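Local atomic coordinates of imine reductase (Bacillus cereus, PDB entry 4D3D), a protein that probably catalyses the NADPH-dependent, S-selective reduction of cyclic imines such as 2-methylpyrroline to chiral amines. Residues Thr25-Gly30 with Asn72-Ala77. Numbering follows the deposited sequence.
Sequences TVIGLG and NEALAA
T25 and I27, alternate residues on one face of the first strand of the Rossmann-type domain, meet A74 on the short helix 71-77. The T25 methyl CG2 lies 4.0 Å from A74 CB, and the I27 end atom CD1 reaches the same A74 CB at 4.2 Å, so one small side chain sits against two strand residues. T25 holds CG2 anti to its own N, which sets OG1 beside that N and facing the A74-A77 turn. There OG1 comes within 3.2 Å of A74 O and 3.8 Å of A77 CB. N78, the residue after A77, is hydrogen-bonded through OD1 to the same OG1, so A74 O and N78 OD1 are two possible acceptors of its single proton. A77 N, weakly shared between E73 O and A74 O, also approaches this carbonyl. Strand and helix segments run roughly antiparallel, their N-to-C directions 147° apart, with axes 8.4 Å apart. Strand 46-50 flanks the contact: W50 touches both I27 and A74, and T48 touches T25 and A77. Backbone bonds from T25 and I27 to L80, I82 and S84 join the strand to the parallel strand 80-83. Beyond I27 the chain enters a turn consistent with the dinucleotide-binding GxGxxG motif, in which a CB on G28, at phi +103°, would run into I27 O, and the single hydroxyl proton of S84 OG is within reach of both I27 O and G28 O.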
loop_
_atom_site.group_PDB
_atom_site.type_symbol
_atom_site.label_atom_id
_atom_site.label_comp_id
_atom_site.label_asym_id
_atom_site.label_seq_id
_atom_site.Cartn_x
_atom_site.Cartn_y
_atom_site.Cartn_z
ATOM N N THR B 25 -23.840 -7.052 30.587
ATOM C CA THR B 25 -24.282 -8.272 29.917
ATOM C C THR B 25 -23.446 -8.473 28.655
ATOM O O THR B 25 -23.204 -7.501 27.892
ATOM C CB THR B 25 -25.779 -8.171 29.549
ATOM O OG1 THR B 25 -26.561 -8.176 30.742
ATOM C CG2 THR B 25 -26.208 -9.318 28.648
ATOM N N VAL B 26 -23.032 -9.714 28.379
ATOM C CA VAL B 26 -22.321 -10.079 27.136
ATOM C C VAL B 26 -23.163 -11.139 26.461
ATOM O O VAL B 26 -23.422 -12.209 27.037
ATOM C CB VAL B 26 -20.894 -10.583 27.394
ATOM C CG1 VAL B 26 -20.247 -11.054 26.120
ATOM C CG2 VAL B 26 -20.083 -9.490 28.067
ATOM N N ILE B 27 -23.602 -10.833 25.244
ATOM C CA ILE B 27 -24.335 -11.732 24.428
ATOM C C ILE B 27 -23.475 -12.123 23.256
ATOM O O ILE B 27 -22.968 -11.301 22.484
ATOM C CB ILE B 27 -25.662 -11.133 23.923
ATOM C CG1 ILE B 27 -26.707 -11.008 25.032
ATOM C CG2 ILE B 27 -26.232 -12.004 22.784
ATOM C CD1 ILE B 27 -27.909 -10.194 24.710
ATOM N N GLY B 28 -23.250 -13.424 23.104
ATOM C CA GLY B 28 -22.344 -13.941 22.078
ATOM C C GLY B 28 -21.003 -14.358 22.679
ATOM O O GLY B 28 -20.246 -13.532 23.205
ATOM N N LEU B 29 -20.737 -15.668 22.679
ATOM C CA LEU B 29 -19.595 -16.216 23.466
ATOM C C LEU B 29 -18.628 -16.953 22.549
ATOM O O LEU B 29 -18.118 -18.025 22.910
ATOM C CB LEU B 29 -20.113 -17.092 24.607
ATOM C CG LEU B 29 -21.004 -16.340 25.621
ATOM C CD1 LEU B 29 -21.655 -17.276 26.641
ATOM C CD2 LEU B 29 -20.199 -15.239 26.347
ATOM N N GLY B 30 -18.341 -16.361 21.380
ATOM C CA GLY B 30 -17.150 -16.726 20.624
ATOM C C GLY B 30 -15.920 -16.314 21.395
ATOM O O GLY B 30 -16.014 -15.849 22.530
ATOM N N ASN B 72 -34.299 -12.819 26.899
ATOM C CA ASN B 72 -35.134 -11.909 27.755
ATOM C C ASN B 72 -34.441 -11.666 29.051
ATOM O O ASN B 72 -34.343 -10.528 29.537
ATOM C CB ASN B 72 -36.563 -12.477 27.963
ATOM C CG ASN B 72 -37.520 -11.936 26.961
ATOM O OD1 ASN B 72 -38.678 -12.347 26.850
ATOM N ND2 ASN B 72 -37.036 -10.976 26.229
ATOM N N GLU B 73 -33.935 -12.731 29.677
ATOM C CA GLU B 73 -33.268 -12.587 30.949
ATOM C C GLU B 73 -31.963 -11.807 30.817
ATOM O O GLU B 73 -31.581 -10.990 31.710
ATOM C CB GLU B 73 -33.021 -13.999 31.567
ATOM C CG GLU B 73 -34.321 -14.700 31.990
ATOM C CD GLU B 73 -34.019 -16.155 32.273
ATOM O OE1 GLU B 73 -33.761 -16.867 31.323
ATOM O OE2 GLU B 73 -33.922 -16.544 33.413
ATOM N N ALA B 74 -31.252 -12.048 29.712
ATOM C CA ALA B 74 -29.989 -11.374 29.503
ATOM C C ALA B 74 -30.238 -9.837 29.342
ATOM O O ALA B 74 -29.500 -9.039 29.869
ATOM C CB ALA B 74 -29.241 -11.942 28.272
ATOM N N LEU B 75 -31.234 -9.467 28.554
ATOM C CA LEU B 75 -31.565 -8.018 28.344
ATOM C C LEU B 75 -31.983 -7.392 29.679
ATOM O O LEU B 75 -31.652 -6.265 29.955
ATOM C CB LEU B 75 -32.696 -7.909 27.320
ATOM C CG LEU B 75 -32.393 -8.241 25.848
ATOM C CD1 LEU B 75 -33.652 -8.184 25.017
ATOM C CD2 LEU B 75 -31.380 -7.221 25.327
ATOM N N ALA B 76 -32.771 -8.100 30.478
ATOM C CA ALA B 76 -33.289 -7.556 31.748
ATOM C C ALA B 76 -32.218 -7.272 32.782
ATOM O O ALA B 76 -32.416 -6.404 33.673
ATOM C CB ALA B 76 -34.373 -8.481 32.331
ATOM N N ALA B 77 -31.116 -8.018 32.698
ATOM C CA ALA B 77 -30.062 -7.962 33.715
ATOM C C ALA B 77 -29.376 -6.608 33.872
ATOM O O ALA B 77 -28.877 -6.248 34.983
ATOM C CB ALA B 77 -29.026 -9.037 33.480
#